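Local structure of putative oxidoreductase FAD-binding subunit (4ZOH) at residues A128-T133 with E159-I164; A147-T152 with V212-V217; E170-S175 with A192-L197. The protein binds flavin-adenine dinucleotide and probably serves as the electron-transferring flavoprotein subunit of a molybdopterin-dependent oxidoreductase. One frame throughout, in Å; residues are numbered along the deposited sequence.

Following the chain from the N terminus, strand 129-134 is the first of these segments and opens contact 1. The chain then turns through strand 137-142 and helix 143-146 into 147-152, which opens contact 2. Contact 1 closes when strand 160-167 pairs with 128-133, so contacts 1 and 2 cross. Contact 3 follows contact 1 in series. It closes the hairpin of strands 173-179 and 189-198 and is nested inside the long loop that contact 2 closes at 212-217. Contact 1 joins two strands of the sheet whose main chain binds the FAD adenine. Contact 3 pairs the first two strands of the C-terminal sheet. Contact 2 ties the FAD-binding part to the C-terminal part.

Contact 1. Residues A128-T133 with E159-I164; sequences AKVKIT and ELVTEI. With FAD (flavin-adenine dinucleotide), chain H.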
loop_
_atom_site.group_PDB
_atom_site.type_symbol
_atom_site.label_atom_id
_atom_site.label_comp_id
_atom_site.label_asym_id
_atom_site.label_seq_id
_atom_site.Cartn_x
_atom_site.Cartn_y
_atom_site.Cartn_z
ATOM N N ALA B 128 29.148 42.476 26.449
ATOM C CA ALA B 128 28.041 42.619 25.517
ATOM C C ALA B 128 26.864 43.360 26.148
ATOM O O ALA B 128 26.656 43.280 27.398
ATOM C CB ALA B 128 27.581 41.248 25.061
ATOM N N LYS B 129 26.084 44.051 25.289
ATOM C CA LYS B 129 24.776 44.595 25.717
ATOM C C LYS B 129 23.602 44.130 24.829
ATOM O O LYS B 129 23.764 43.940 23.618
ATOM C CB LYS B 129 24.791 46.135 25.677
ATOM C CG LYS B 129 25.776 46.820 26.614
ATOM C CD LYS B 129 25.666 48.356 26.474
ATOM C CE LYS B 129 26.756 49.099 27.248
ATOM N NZ LYS B 129 26.909 48.551 28.627
ATOM N N VAL B 130 22.416 44.104 25.445
ATOM C CA VAL B 130 21.178 43.552 24.899
ATOM C C VAL B 130 20.176 44.696 24.739
ATOM O O VAL B 130 19.771 45.308 25.730
ATOM C CB VAL B 130 20.585 42.447 25.801
ATOM C CG1 VAL B 130 19.389 41.755 25.121
ATOM C CG2 VAL B 130 21.653 41.409 26.214
ATOM N N LYS B 131 19.833 45.026 23.485
ATOM C CA LYS B 131 18.764 45.974 23.229
ATOM C C LYS B 131 17.459 45.183 23.293
ATOM O O LYS B 131 17.303 44.183 22.588
ATOM C CB LYS B 131 18.946 46.680 21.882
ATOM C CG LYS B 131 17.830 47.677 21.515
ATOM C CD LYS B 131 18.159 48.426 20.239
ATOM C CE LYS B 131 19.299 49.446 20.442
ATOM N NZ LYS B 131 19.757 50.142 19.190
ATOM N N ILE B 132 16.552 45.628 24.164
ATOM C CA ILE B 132 15.242 45.026 24.387
ATOM C C ILE B 132 14.185 45.975 23.865
ATOM O O ILE B 132 14.189 47.145 24.242
ATOM C CB ILE B 132 15.010 44.739 25.881
ATOM C CG1 ILE B 132 16.112 43.830 26.412
ATOM C CG2 ILE B 132 13.620 44.155 26.105
ATOM C CD1 ILE B 132 16.103 43.603 27.918
ATOM N N THR B 133 13.293 45.497 22.993
ATOM C CA THR B 133 12.251 46.339 22.456
ATOM C C THR B 133 10.841 46.025 22.939
ATOM O O THR B 133 10.453 44.876 23.122
ATOM C CB THR B 133 12.322 46.399 20.934
ATOM O OG1 THR B 133 13.636 46.811 20.570
ATOM C CG2 THR B 133 11.334 47.402 20.376
ATOM N N GLU B 159 7.906 42.068 25.484
ATOM C CA GLU B 159 9.196 42.507 24.859
ATOM C C GLU B 159 10.049 41.472 24.160
ATOM O O GLU B 159 10.037 40.320 24.523
ATOM C CB GLU B 159 10.031 43.365 25.811
ATOM C CG GLU B 159 9.774 43.097 27.270
ATOM C CD GLU B 159 10.682 43.885 28.191
ATOM O OE1 GLU B 159 11.233 43.245 29.119
ATOM O OE2 GLU B 159 10.841 45.117 27.980
ATOM N N LEU B 160 10.797 41.916 23.157
ATOM C CA LEU B 160 11.727 41.083 22.459
ATOM C C LEU B 160 13.134 41.672 22.440
ATOM O O LEU B 160 13.307 42.841 22.151
ATOM C CB LEU B 160 11.271 40.906 20.992
ATOM C CG LEU B 160 9.914 40.179 20.781
ATOM C CD1 LEU B 160 9.489 40.328 19.334
ATOM C CD2 LEU B 160 9.955 38.712 21.210
ATOM N N VAL B 161 14.142 40.822 22.617
ATOM C CA VAL B 161 15.481 41.145 22.150
ATOM C C VAL B 161 15.516 41.502 20.668
ATOM O O VAL B 161 15.091 40.716 19.793
ATOM C CB VAL B 161 16.432 39.977 22.447
ATOM C CG1 VAL B 161 17.872 40.296 22.003
ATOM C CG2 VAL B 161 16.344 39.625 23.924
ATOM N N THR B 162 16.065 42.663 20.341
ATOM C CA THR B 162 16.164 43.005 18.948
ATOM C C THR B 162 17.604 43.095 18.468
ATOM O O THR B 162 17.859 43.022 17.213
ATOM C CB THR B 162 15.434 44.333 18.624
ATOM O OG1 THR B 162 15.826 45.352 19.563
ATOM C CG2 THR B 162 13.943 44.140 18.702
ATOM N N GLU B 163 18.534 43.246 19.430
ATOM C CA GLU B 163 19.955 43.545 19.098
ATOM C C GLU B 163 20.912 43.187 20.192
ATOM O O GLU B 163 20.613 43.343 21.373
ATOM C CB GLU B 163 20.150 45.000 18.715
ATOM C CG GLU B 163 21.495 45.358 18.119
ATOM C CD GLU B 163 21.529 46.845 17.777
ATOM O OE1 GLU B 163 21.531 47.669 18.709
ATOM O OE2 GLU B 163 21.529 47.206 16.587
ATOM N N ILE B 164 22.051 42.662 19.774
ATOM C CA ILE B 164 23.159 42.421 20.669
ATOM C C ILE B 164 24.261 43.351 20.204
ATOM O O ILE B 164 24.523 43.461 18.950
ATOM C CB ILE B 164 23.640 40.929 20.684
ATOM C CG1 ILE B 164 22.606 39.991 21.339
ATOM C CG2 ILE B 164 24.885 40.786 21.570
ATOM C CD1 ILE B 164 21.282 39.820 20.595
HETATM P PA FAD H . 13.953 29.587 19.591
HETATM O O1A FAD H . 13.991 28.123 19.872
HETATM O O2A FAD H . 13.135 30.142 18.504
HETATM O O5B FAD H . 13.513 30.354 20.879
HETATM C C5B FAD H . 14.104 30.009 22.169
HETATM C C4B FAD H . 13.438 30.945 23.321
HETATM O O4B FAD H . 13.602 32.395 23.049
HETATM C C3B FAD H . 11.929 30.733 23.291
HETATM O O3B FAD H . 11.440 30.749 24.610
HETATM C C2B FAD H . 11.370 31.891 22.432
HETATM O O2B FAD H . 10.013 32.243 22.725
HETATM C C1B FAD H . 12.252 33.023 22.834
HETATM N N9A FAD H . 12.765 33.964 21.845
HETATM C C8A FAD H . 13.315 33.716 20.658
HETATM N N7A FAD H . 13.741 34.879 20.114
HETATM C C5A FAD H . 13.452 35.868 20.994
HETATM C C6A FAD H . 13.662 37.263 21.007
HETATM N N6A FAD H . 14.284 37.810 19.966
HETATM N N1A FAD H . 13.234 37.993 22.054
HETATM C C2A FAD H . 12.664 37.417 23.145
HETATM N N3A FAD H . 12.447 36.098 23.155
HETATM C C4A FAD H . 12.834 35.295 22.099
HETATM N N1 FAD H . 23.200 25.832 21.806
HETATM C C2 FAD H . 24.479 26.082 22.292
HETATM O O2 FAD H . 24.709 27.143 22.836
HETATM N N3 FAD H . 25.473 25.160 22.160
HETATM C C4 FAD H . 25.235 23.963 21.573
HETATM O O4 FAD H . 26.184 23.183 21.437
HETATM C C4X FAD H . 23.934 23.678 21.104
HETATM N N5 FAD H . 23.689 22.465 20.500
HETATM C C5X FAD H . 22.363 22.184 20.053
HETATM C C6 FAD H . 22.115 20.931 19.504
HETATM C C7 FAD H . 20.833 20.625 19.021
HETATM C C7M FAD H . 20.636 19.216 18.418
HETATM C C8 FAD H . 19.795 21.573 19.129
HETATM C C8M FAD H . 18.344 21.297 18.651
HETATM C C9 FAD H . 20.033 22.822 19.732
HETATM C C9A FAD H . 21.322 23.132 20.173
HETATM N N10 FAD H . 21.612 24.373 20.781
HETATM C C10 FAD H . 22.925 24.616 21.225
HETATM C "C1'" FAD H . 20.599 25.407 20.961
HETATM C "C2'" FAD H . 20.511 26.323 19.726
HETATM O "O2'" FAD H . 21.675 27.176 19.723
HETATM C "C3'" FAD H . 19.193 27.145 19.682
HETATM O "O3'" FAD H . 19.114 27.658 18.350
HETATM C "C4'" FAD H . 19.166 28.308 20.660
HETATM O "O4'" FAD H . 19.454 27.803 21.964
HETATM C "C5'" FAD H . 17.800 29.028 20.675
HETATM O "O5'" FAD H . 17.828 29.942 19.547
HETATM P P FAD H . 16.666 29.909 18.482
HETATM O O1P FAD H . 16.813 31.112 17.609
HETATM O O2P FAD H . 16.613 28.591 17.811
HETATM O O3P FAD H . 15.458 30.142 19.473
#
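Lys131 and Glu163 face each other across two antiparallel strands and form a salt bridge. Lys131 NZ lies 3.1 Å from Glu163 OE1 and meets it from above the carboxylate plane. Lys131 has CG trans to the backbone N, and a bend at chi3 (-71°) brings CE and NZ over to that oxygen. Glu163 OE2 is bound by Tyr61 and OE1 also by Gln165, so the carboxylate is fixed at both oxygens. Thr133 is on the same face, and its hydroxyl meets that of Thr162 from the bulge, with Thr162 OG1 donating to Thr133 OG1 at 2.8 Å. Thr133 OG1 is also bonded to Asp138. The backbone sets this register. Thr162 and Glu163 both lie opposite Lys131, a classic beta bulge. Lys131 N bonds to Glu163 O at 2.8 Å, and Thr162 N to Lys131 O at 3.0 Å. On the other face Val130 CG1 packs on Val161 CG1 at 3.8 Å, under helix 106-112 and Phe146. The bulge lies beside the FAD site. The adenine amino group N6A donates almost straight to Val161 O (3.0 Å, 170°), while Val161 N gives N1A a weak bond. Leu160 CD2 rests 3.5 Å from FAD N1A. The main chain at Val161 thus offers one acceptor and one weak donor, a pair that matches the N1 and N6 positions of the Watson-Crick edge of adenine.

Contact 2. Residues A147-T152 with V212-V217; sequences AKDMFT and VNNVAV
Asp149 and Asn214 meet nearly at a right angle, with the carboxylate and amide planes 77° apart. Asn214 ND2 donates to Asp149 OD1 at 2.6 Å, and the bond is nearly straight (166°). The two groups use it differently. OD1 lies close to the plane of the Asn214 amide, while ND2 stands well above the plane of the carboxylate. Asp149 has CG anti to its backbone N (chi1 -163°), and this carries OD1 forward beside the next peptide. There Met150 N makes a second bond to Asp149 OD1, 2.9 Å long. It arrives from the opposite face of the carboxylate, so OD1 is held from both faces.

Val215 makes the apolar part of the contact. Its CG1 is turned to the backbone of 147-149. Val215 CG1 sits 3.5 Å from Ala147 O and also touches the carbonyl carbon of Asp149. Ala147 CB is a looser neighbour of Val215 CG1, at 4.2 Å. Met150 CB lies 3.4 Å from the backbone oxygen Asn214 O, and the thioether runs off from the loop.

The 147-152 side is shaped by a type II beta turn from Asp149 to Thr152. Thr152 N bonds to Asp149 O across the turn, and Thr152 OG1 donates to Met150 O at 2.7 Å. On the other side, Ala216 packs on helix 119-125.

The contact lies at the surface and joins a turn in the FAD-binding region to a loop in the C-terminal region. One carboxylate oxygen accepts both the amide of the far loop and a peptide N-H of its own turn. The negative charge of Asp149 is probably stabilised by these two donors.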
loop_
_atom_site.group_PDB
_atom_site.type_symbol
_atom_site.label_atom_id
_atom_site.label_comp_id
_atom_site.label_asym_id
_atom_site.label_seq_id
_atom_site.Cartn_x
_atom_site.Cartn_y
_atom_site.Cartn_z
ATOM N N ALA B 147 21.019 38.308 32.166
ATOM C CA ALA B 147 21.017 36.912 32.527
ATOM C C ALA B 147 20.718 36.707 34.007
ATOM O O ALA B 147 21.587 36.375 34.794
ATOM C CB ALA B 147 22.314 36.232 32.063
ATOM N N LYS B 148 19.453 36.890 34.368
ATOM C CA LYS B 148 19.019 36.799 35.765
ATOM C C LYS B 148 19.258 35.440 36.447
ATOM O O LYS B 148 19.547 35.409 37.631
ATOM C CB LYS B 148 17.558 37.200 35.875
ATOM C CG LYS B 148 17.279 38.662 35.512
ATOM C CD LYS B 148 15.787 39.025 35.531
ATOM C CE LYS B 148 15.050 38.653 36.816
ATOM N NZ LYS B 148 13.712 38.047 36.532
ATOM N N ASP B 149 19.148 34.322 35.725
ATOM C CA ASP B 149 19.378 32.973 36.322
ATOM C C ASP B 149 19.278 31.957 35.157
ATOM O O ASP B 149 18.891 32.345 34.064
ATOM C CB ASP B 149 18.327 32.688 37.429
ATOM C CG ASP B 149 18.703 31.541 38.388
ATOM O OD1 ASP B 149 19.696 30.785 38.256
ATOM O OD2 ASP B 149 17.916 31.340 39.309
ATOM N N MET B 150 19.655 30.691 35.349
ATOM C CA MET B 150 19.411 29.706 34.297
ATOM C C MET B 150 17.974 29.893 33.760
ATOM O O MET B 150 17.035 30.070 34.544
ATOM C CB MET B 150 19.637 28.277 34.787
ATOM C CG MET B 150 18.942 27.922 36.089
ATOM S SD MET B 150 19.400 26.263 36.456
ATOM C CE MET B 150 18.780 26.102 38.144
ATOM N N PHE B 151 17.843 29.969 32.429
ATOM C CA PHE B 151 16.550 29.984 31.729
ATOM C C PHE B 151 15.723 31.205 32.095
ATOM O O PHE B 151 14.528 31.261 31.781
ATOM C CB PHE B 151 15.754 28.666 31.971
ATOM C CG PHE B 151 16.506 27.413 31.586
ATOM C CD1 PHE B 151 16.722 27.098 30.241
ATOM C CD2 PHE B 151 16.987 26.524 32.577
ATOM C CE1 PHE B 151 17.435 25.937 29.883
ATOM C CE2 PHE B 151 17.709 25.375 32.228
ATOM C CZ PHE B 151 17.927 25.079 30.870
ATOM N N THR B 152 16.345 32.183 32.751
ATOM C CA THR B 152 15.594 33.345 33.275
ATOM C C THR B 152 16.184 34.674 32.779
ATOM O O THR B 152 16.985 35.291 33.483
ATOM C CB THR B 152 15.506 33.322 34.808
ATOM O OG1 THR B 152 15.267 31.984 35.230
ATOM C CG2 THR B 152 14.360 34.221 35.345
ATOM N N VAL B 212 29.414 25.929 33.877
ATOM C CA VAL B 212 29.969 25.643 35.211
ATOM C C VAL B 212 29.324 26.452 36.348
ATOM O O VAL B 212 29.823 26.447 37.478
ATOM C CB VAL B 212 31.535 25.701 35.261
ATOM C CG1 VAL B 212 32.151 24.605 34.392
ATOM C CG2 VAL B 212 32.126 27.067 34.868
ATOM N N ASN B 213 28.231 27.152 36.038
ATOM C CA ASN B 213 27.429 27.931 36.995
ATOM C C ASN B 213 26.031 28.018 36.416
ATOM O O ASN B 213 25.825 27.583 35.294
ATOM C CB ASN B 213 27.971 29.365 37.120
ATOM C CG ASN B 213 29.436 29.415 37.499
ATOM O OD1 ASN B 213 29.778 29.281 38.674
ATOM N ND2 ASN B 213 30.306 29.584 36.513
ATOM N N ASN B 214 25.097 28.634 37.130
ATOM C CA ASN B 214 23.714 28.791 36.656
ATOM C C ASN B 214 23.647 29.788 35.521
ATOM O O ASN B 214 22.780 29.667 34.631
ATOM C CB ASN B 214 22.783 29.217 37.808
ATOM C CG ASN B 214 23.158 30.586 38.374
ATOM O OD1 ASN B 214 24.322 30.832 38.661
ATOM N ND2 ASN B 214 22.187 31.488 38.508
ATOM N N VAL B 215 24.544 30.787 35.553
ATOM C CA VAL B 215 24.717 31.735 34.432
ATOM C C VAL B 215 26.208 31.877 34.159
ATOM O O VAL B 215 27.003 31.389 34.958
ATOM C CB VAL B 215 24.073 33.124 34.653
ATOM C CG1 VAL B 215 22.562 33.010 34.788
ATOM C CG2 VAL B 215 24.706 33.881 35.842
ATOM N N ALA B 216 26.577 32.492 33.029
ATOM C CA ALA B 216 28.003 32.673 32.667
ATOM C C ALA B 216 28.674 33.643 33.650
ATOM O O ALA B 216 28.036 34.586 34.062
ATOM C CB ALA B 216 28.141 33.220 31.252
ATOM N N VAL B 217 29.939 33.404 34.004
ATOM C CA VAL B 217 30.723 34.347 34.844
ATOM C C VAL B 217 32.084 34.710 34.268
ATOM O O VAL B 217 32.631 33.987 33.419
ATOM C CB VAL B 217 30.918 33.848 36.297
ATOM C CG1 VAL B 217 29.567 33.702 36.982
ATOM C CG2 VAL B 217 31.666 32.531 36.337
#

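Contact 3. Residues E170-S175 with A192-L197; sequences EGYKFS and ALLLKL
Tyr172 and Lys196 pack together at the open end of an antiparallel beta hairpin, made by strands 173-179 and 189-198. Strand 173-179 is an outer strand of the four-stranded sheet in the C-terminal part of the chain, and 189-198 is the next one in.

Backbone hydrogen bonds hold the two strands in register. Lys173 pairs with Leu195, and Lys173 N reaches Leu195 O at 2.6 Å. Ser175 pairs with Leu193, and Leu193 N reaches Ser175 O at 2.8 Å. Each pair is closed by the return bond. Between them Phe174 and Leu194 form the non-hydrogen-bonded pair, where Phe174 CA makes a CA-H...O contact to Leu193 O.

Apolar contacts lie on both faces. Leu194 CD2 fits between the CB atoms of Tyr172 and Phe174, 3.7 Å from Tyr172 CB. The Phe174 ring leaves the partner strand because its CG stands between the backbone N and the carbonyl carbon (chi1 54°). It packs instead on Pro86 and Leu87. On the other face Lys173 CB touches Leu195 CD1. Helix 257-276 covers Leu193 there, and Lys173, bent along its chain, bonds through NZ to Ala275 O of that helix.

Polar bonds finish the open end. Tyr172 OH bonds to Asp204 on the next strand of the sheet. Lys196 NZ makes a weak bond to Glu170 O. A water accepts from Leu197 N and donates to Gly171 O, so it extends the pairing past the last direct bond.

The ring contact is a CH-pi interaction. The Lys196 chain crosses Tyr172 at about a right angle, and its CD lies near Tyr172 CE1. Lys196 CB sits 3.6 Å from the centroid of the Tyr172 ring, only 1° off the ring normal.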
loop_
_atom_site.group_PDB
_atom_site.type_symbol
_atom_site.label_atom_id
_atom_site.label_comp_id
_atom_site.label_asym_id
_atom_site.label_seq_id
_atom_site.Cartn_x
_atom_site.Cartn_y
_atom_site.Cartn_z
ATOM N N GLU B 170 39.484 45.272 18.128
ATOM C CA GLU B 170 40.530 45.233 17.087
ATOM C C GLU B 170 41.932 45.024 17.675
ATOM O O GLU B 170 42.247 45.573 18.717
ATOM C CB GLU B 170 40.504 46.513 16.255
ATOM C CG GLU B 170 39.334 46.548 15.280
ATOM C CD GLU B 170 39.093 47.924 14.695
ATOM O OE1 GLU B 170 40.090 48.561 14.278
ATOM O OE2 GLU B 170 37.914 48.374 14.652
ATOM N N GLY B 171 42.764 44.259 16.977
ATOM C CA GLY B 171 44.061 43.815 17.504
ATOM C C GLY B 171 44.051 42.840 18.715
ATOM O O GLY B 171 45.143 42.447 19.209
ATOM N N TYR B 172 42.855 42.445 19.201
ATOM C CA TYR B 172 42.794 41.495 20.295
ATOM C C TYR B 172 43.085 40.100 19.814
ATOM O O TYR B 172 42.847 39.808 18.658
ATOM C CB TYR B 172 41.456 41.483 20.988
ATOM C CG TYR B 172 41.287 42.510 22.032
ATOM C CD1 TYR B 172 41.280 43.874 21.703
ATOM C CD2 TYR B 172 41.063 42.131 23.348
ATOM C CE1 TYR B 172 41.076 44.838 22.690
ATOM C CE2 TYR B 172 40.819 43.060 24.326
ATOM C CZ TYR B 172 40.848 44.418 23.995
ATOM O OH TYR B 172 40.649 45.357 24.996
ATOM N N LYS B 173 43.614 39.259 20.710
ATOM C CA LYS B 173 43.794 37.832 20.436
ATOM C C LYS B 173 42.656 37.114 21.172
ATOM O O LYS B 173 42.103 37.676 22.085
ATOM C CB LYS B 173 45.173 37.343 20.910
ATOM C CG LYS B 173 46.385 38.196 20.447
ATOM C CD LYS B 173 46.889 37.872 19.055
ATOM C CE LYS B 173 48.214 37.113 19.137
ATOM N NZ LYS B 173 48.260 35.867 18.294
ATOM N N PHE B 174 42.291 35.891 20.779
ATOM C CA PHE B 174 41.060 35.249 21.332
ATOM C C PHE B 174 41.118 33.750 21.115
ATOM O O PHE B 174 41.900 33.243 20.273
ATOM C CB PHE B 174 39.735 35.852 20.771
ATOM C CG PHE B 174 39.662 35.858 19.261
ATOM C CD1 PHE B 174 39.172 34.739 18.551
ATOM C CD2 PHE B 174 40.093 36.969 18.542
ATOM C CE1 PHE B 174 39.155 34.738 17.154
ATOM C CE2 PHE B 174 40.079 36.968 17.137
ATOM C CZ PHE B 174 39.620 35.850 16.443
ATOM N N SER B 175 40.325 33.050 21.906
ATOM C CA SER B 175 40.150 31.598 21.786
ATOM C C SER B 175 38.845 31.202 22.486
ATOM O O SER B 175 38.538 31.726 23.554
ATOM C CB SER B 175 41.318 30.840 22.424
ATOM O OG SER B 175 41.208 29.452 22.139
ATOM N N ALA B 192 35.882 31.108 27.140
ATOM C CA ALA B 192 36.076 32.138 26.131
ATOM C C ALA B 192 37.079 33.200 26.570
ATOM O O ALA B 192 36.869 33.860 27.598
ATOM C CB ALA B 192 34.762 32.829 25.764
ATOM N N LEU B 193 38.115 33.389 25.762
ATOM C CA LEU B 193 39.165 34.325 26.137
ATOM C C LEU B 193 39.310 35.449 25.098
ATOM O O LEU B 193 39.310 35.189 23.881
ATOM C CB LEU B 193 40.510 33.589 26.281
ATOM C CG LEU B 193 41.650 34.410 26.967
ATOM C CD1 LEU B 193 42.469 33.527 27.895
ATOM C CD2 LEU B 193 42.559 34.987 25.887
ATOM N N LEU B 194 39.448 36.668 25.616
ATOM C CA LEU B 194 39.958 37.815 24.849
ATOM C C LEU B 194 41.112 38.502 25.596
ATOM O O LEU B 194 41.036 38.757 26.808
ATOM C CB LEU B 194 38.880 38.841 24.652
ATOM C CG LEU B 194 38.003 38.713 23.413
ATOM C CD1 LEU B 194 36.736 39.464 23.715
ATOM C CD2 LEU B 194 38.718 39.300 22.201
ATOM N N LEU B 195 42.168 38.817 24.859
ATOM C CA LEU B 195 43.261 39.612 25.429
ATOM C C LEU B 195 43.926 40.412 24.339
ATOM O O LEU B 195 43.909 40.025 23.127
ATOM C CB LEU B 195 44.294 38.707 26.137
ATOM C CG LEU B 195 45.201 37.812 25.269
ATOM C CD1 LEU B 195 46.335 38.628 24.668
ATOM C CD2 LEU B 195 45.827 36.659 26.050
ATOM N N LYS B 196 44.574 41.488 24.796
ATOM C CA LYS B 196 45.374 42.353 23.921
ATOM C C LYS B 196 46.712 42.674 24.582
ATOM O O LYS B 196 46.802 42.989 25.796
ATOM C CB LYS B 196 44.603 43.624 23.588
ATOM C CG LYS B 196 45.263 44.583 22.582
ATOM C CD LYS B 196 44.530 45.922 22.730
ATOM C CE LYS B 196 44.953 46.976 21.720
ATOM N NZ LYS B 196 44.953 46.409 20.351
ATOM N N LEU B 197 47.718 42.588 23.745
ATOM C CA LEU B 197 49.120 42.756 24.106
ATOM C C LEU B 197 49.550 44.210 23.828
ATOM O O LEU B 197 49.219 44.777 22.753
ATOM C CB LEU B 197 49.983 41.775 23.282
ATOM C CG LEU B 197 49.852 40.277 23.709
ATOM C CD1 LEU B 197 50.910 39.475 23.042
ATOM C CD2 LEU B 197 49.997 40.063 25.200
HETATM O O HOH W 1 47.386 41.534 21.064
#